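Local structure of succinyl-CoA ligase (ADP-forming) subunit alpha (Methanosaeta concilii, 6HXI) at residues Tyr316-Leu319 / Leu320-Ile324; Glu366-Ala370 / Gly371-Ser375. The protein binds coenzyme A and probably joins a CoA-ligase region to a region related to the citrate synthase C-terminal domain in one chain of an eight-chain assembly. All blocks are in the same frame, centred on the assembly; numbering follows the deposited sequence.

Contact 1: Tyr316-Leu319 / Leu320-Ile324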
# COMPACT_ATOMS: atom_id res chain seq x y z
N TYR B 316 5.83 -46.61 -57.33
CA TYR B 316 4.81 -47.08 -56.40
C TYR B 316 3.88 -48.08 -57.13
O TYR B 316 3.67 -49.19 -56.62
CB TYR B 316 4.03 -45.91 -55.75
CG TYR B 316 2.84 -46.33 -54.91
CD1 TYR B 316 3.01 -46.80 -53.61
CD2 TYR B 316 1.54 -46.25 -55.41
CE1 TYR B 316 1.92 -47.23 -52.84
CE2 TYR B 316 0.45 -46.68 -54.66
CZ TYR B 316 0.64 -47.17 -53.38
OH TYR B 316 -0.44 -47.58 -52.63
N ASP B 317 3.38 -47.71 -58.33
CA ASP B 317 2.50 -48.56 -59.15
C ASP B 317 3.14 -49.90 -59.44
O ASP B 317 2.45 -50.92 -59.39
CB ASP B 317 2.08 -47.85 -60.45
CG ASP B 317 0.98 -46.81 -60.30
OD1 ASP B 317 0.52 -46.58 -59.15
OD2 ASP B 317 0.59 -46.20 -61.32
N MET B 318 4.46 -49.92 -59.71
CA MET B 318 5.24 -51.13 -59.95
C MET B 318 5.24 -52.02 -58.69
O MET B 318 5.10 -53.23 -58.83
CB MET B 318 6.67 -50.73 -60.36
CG MET B 318 7.65 -51.88 -60.41
SD MET B 318 9.33 -51.25 -60.68
CE MET B 318 9.77 -50.72 -59.03
N LEU B 319 5.33 -51.42 -57.48
CA LEU B 319 5.30 -52.18 -56.22
C LEU B 319 3.90 -52.74 -55.96
O LEU B 319 3.79 -53.83 -55.40
CB LEU B 319 5.77 -51.34 -55.03
CG LEU B 319 7.20 -50.79 -55.04
CD1 LEU B 319 7.35 -49.76 -53.96
CD2 LEU B 319 8.23 -51.88 -54.82
N LEU B 320 2.84 -51.99 -56.39
CA LEU B 320 1.43 -52.40 -56.28
C LEU B 320 1.11 -53.62 -57.15
O LEU B 320 0.35 -54.48 -56.71
CB LEU B 320 0.49 -51.26 -56.72
CG LEU B 320 -0.20 -50.42 -55.65
CD1 LEU B 320 -1.26 -49.57 -56.30
CD2 LEU B 320 -0.86 -51.27 -54.56
N THR B 321 1.65 -53.65 -58.40
CA THR B 321 1.46 -54.74 -59.38
C THR B 321 2.06 -56.04 -58.85
O THR B 321 1.38 -57.06 -58.78
CB THR B 321 2.05 -54.39 -60.78
OG1 THR B 321 3.49 -54.35 -60.74
CG2 THR B 321 1.47 -53.11 -61.38
N ARG B 322 3.35 -55.98 -58.45
CA ARG B 322 4.14 -57.06 -57.89
C ARG B 322 3.61 -57.52 -56.51
O ARG B 322 3.97 -58.59 -56.03
CB ARG B 322 5.61 -56.60 -57.79
CG ARG B 322 6.62 -57.70 -58.01
CD ARG B 322 7.98 -57.12 -58.31
NE ARG B 322 8.10 -56.72 -59.71
CZ ARG B 322 8.88 -55.73 -60.15
NH1 ARG B 322 9.60 -55.02 -59.29
NH2 ARG B 322 8.94 -55.45 -61.44
N GLY B 323 2.76 -56.69 -55.90
CA GLY B 323 2.16 -56.97 -54.60
C GLY B 323 3.05 -56.66 -53.42
O GLY B 323 2.68 -56.93 -52.28
N ILE B 324 4.24 -56.05 -53.69
CA ILE B 324 5.21 -55.65 -52.66
C ILE B 324 4.54 -54.71 -51.64
O ILE B 324 4.71 -54.87 -50.43
CB ILE B 324 6.54 -55.10 -53.26
CG1 ILE B 324 7.23 -56.17 -54.15
CG2 ILE B 324 7.50 -54.63 -52.16
CD1 ILE B 324 8.51 -55.74 -54.92

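Contact 2: Glu366-Ala370 / Gly371-Ser375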
# COMPACT_ATOMS: atom_id res chain seq x y z
N GLU B 366 4.83 4.47 -31.94
CA GLU B 366 5.31 5.36 -30.89
C GLU B 366 4.28 5.57 -29.79
O GLU B 366 3.09 5.69 -30.07
CB GLU B 366 5.65 6.70 -31.53
CG GLU B 366 6.71 7.46 -30.76
CD GLU B 366 6.91 8.89 -31.22
OE1 GLU B 366 7.05 9.13 -32.44
OE2 GLU B 366 6.94 9.77 -30.33
N LEU B 367 4.74 5.67 -28.55
CA LEU B 367 3.93 5.94 -27.39
C LEU B 367 3.20 7.27 -27.55
O LEU B 367 3.81 8.26 -27.98
CB LEU B 367 4.86 5.97 -26.16
CG LEU B 367 4.26 6.28 -24.81
CD1 LEU B 367 3.22 5.21 -24.41
CD2 LEU B 367 5.35 6.38 -23.78
N LEU B 368 1.88 7.29 -27.25
CA LEU B 368 1.03 8.48 -27.33
C LEU B 368 0.54 8.84 -25.93
O LEU B 368 0.14 7.94 -25.17
CB LEU B 368 -0.20 8.18 -28.21
CG LEU B 368 0.00 7.73 -29.64
CD1 LEU B 368 -1.34 7.61 -30.34
CD2 LEU B 368 0.80 8.74 -30.45
N TYR B 369 0.55 10.13 -25.59
CA TYR B 369 -0.02 10.63 -24.34
C TYR B 369 -1.17 11.49 -24.80
O TYR B 369 -0.91 12.52 -25.41
CB TYR B 369 0.97 11.52 -23.52
CG TYR B 369 2.16 10.83 -22.90
CD1 TYR B 369 2.17 9.44 -22.69
CD2 TYR B 369 3.19 11.57 -22.32
CE1 TYR B 369 3.22 8.82 -22.01
CE2 TYR B 369 4.24 10.95 -21.64
CZ TYR B 369 4.24 9.58 -21.48
OH TYR B 369 5.33 9.03 -20.87
N ALA B 370 -2.41 11.05 -24.57
CA ALA B 370 -3.67 11.73 -24.95
C ALA B 370 -3.67 12.03 -26.45
O ALA B 370 -4.03 13.11 -26.86
CB ALA B 370 -3.88 13.02 -24.13
N GLY B 371 -3.18 11.08 -27.22
CA GLY B 371 -3.13 11.19 -28.68
C GLY B 371 -1.95 11.95 -29.23
O GLY B 371 -1.79 11.99 -30.44
N LYS B 372 -1.07 12.49 -28.40
CA LYS B 372 0.11 13.26 -28.86
C LYS B 372 1.36 12.33 -28.76
O LYS B 372 1.57 11.69 -27.72
CB LYS B 372 0.24 14.51 -27.95
CG LYS B 372 1.12 15.60 -28.46
CD LYS B 372 0.72 16.94 -27.87
CE LYS B 372 1.61 18.05 -28.40
NZ LYS B 372 1.37 18.32 -29.85
N LYS B 373 2.15 12.22 -29.83
CA LYS B 373 3.38 11.40 -29.81
C LYS B 373 4.35 11.89 -28.70
O LYS B 373 4.54 13.10 -28.54
CB LYS B 373 4.11 11.47 -31.16
CG LYS B 373 3.39 10.83 -32.35
CD LYS B 373 3.97 11.44 -33.64
CE LYS B 373 3.60 10.63 -34.86
NZ LYS B 373 4.21 9.26 -34.86
N LEU B 374 4.97 10.97 -27.97
CA LEU B 374 5.91 11.32 -26.91
C LEU B 374 7.04 12.23 -27.41
O LEU B 374 7.39 13.19 -26.71
CB LEU B 374 6.44 10.07 -26.18
CG LEU B 374 7.48 10.23 -25.04
CD1 LEU B 374 7.02 11.21 -23.92
CD2 LEU B 374 7.83 8.90 -24.45
N SER B 375 7.58 11.97 -28.62
CA SER B 375 8.65 12.79 -29.21
C SER B 375 8.19 14.21 -29.41
O SER B 375 8.98 15.10 -29.17
CB SER B 375 9.16 12.19 -30.52
OG SER B 375 8.14 12.11 -31.51

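Contact 1: Tyr316-Leu319 / Leu320-Ile324
Leu319 and Ile324 meet across the last turn of helix 308-322, with Leu319 CD2 lying 3.9 Å from Ile324 CD1 and touching Ile324 CG2 as well. This apolar contact accompanies a Schellman-type ending: Gly323 has left helical geometry with phi 81°, the Ile324 N to Leu319 O bond of 2.8 Å is weak because of its bent angle, and the Gly323 N to Leu320 O bond is also weak.

Among the regular helical bonds, Leu320 N reaches Tyr316 O and Thr321 N reaches Asp317 O. Met318 O takes two donors from the same face of its carbonyl plane, Arg322 N and Thr321 OG1, the hydroxyl at 2.7 Å. Thr321 OG1 sits between its backbone N and carbonyl carbon (chi1 69°), which turns the hydroxyl back to the preceding turn.

Two pairs lie four residues apart along the helix. Met318 CG lies over one face of the Arg322 guanidinium, 3.9 Å from Arg322 NH1, while Leu320 CD1 approaches Tyr316 CE2 obliquely at 3.7 Å.

Tyr316 and Leu319 both pack on Met227 of strand 227-233 and on Val325, and Tyr316 also touches Ser193 and Asp194, just past helix 179-192.

Contact 2: Glu366-Ala370 / Gly371-Ser375
Glu366-Ala370 and Gly371-Ser375 fold back on each other with end-to-end directions 132° apart. Tyr369 and Lys372 form the antiparallel hydrogen-bonded pair: Tyr369 N to Lys372 O measures 2.8 Å, and Lys372 N to Tyr369 O measures 3.0 Å. The second bond closes the turn with its donor well above the Tyr369 carbonyl plane, 60° out of it. Leu368 and Lys373 are the next, non-hydrogen-bonded pair, and beyond them Leu374 N reaches Leu367 O at 2.9 Å.

The result is a beta hairpin with a two-residue loop, Ala370-Gly371, in a type I' turn from Tyr369 to Lys372, both loop residues having positive phi. It runs straight into helix 374-379, with Lys373 at the N-cap position. Strand 360-361 borders the hairpin through backbone bonding of Leu368 to Asp361.

The Glu366 carboxylate lies against the first turn of that helix. Glu366 OE2 accepts from Ser375 N at 2.9 Å, nearly along the carboxylate C-O axis, and from Ser375 OG on the syn side, also at 2.9 Å. This double grip at a helix N-terminus would be expected to favour the charged carboxylate. Glu366 OE1 makes a long salt bridge of 3.7 Å to Lys373 NZ, whose chain crosses the glutamate at about a right angle.

Leu374 has CG anti to its backbone N (chi1 178°), and its two methyls split between partners: Leu374 CD1 lies 3.6 Å from Tyr369 CE2, and Leu374 CD2 lies 3.6 Å from Leu367 CD2. The Tyr369 hydroxyl bonds Gln410 O of the second subunit, while its side chain also packs on Val387, Leu390 and Leu391 of helix 383-393.

How the contacts relate
Contact 1 closes before contact 2 opens along the chain, and the two lie on opposite sides of the chain's centre. Their centres are 69 Å apart and their nearest atoms about 56 Å, so they do not touch. They share no helix, strand or sheet: contact 1 ends helix 308-322 beside strand 227-233 of the six-stranded mixed sheet, whereas contact 2 forms two strands of the small antiparallel sheet completed by strand 360-361. Their surroundings differ as well. No other chain of the assembly touches 316-324, but 366-375 is reached by two neighbouring subunits, placing it where copies of this elongated chain meet.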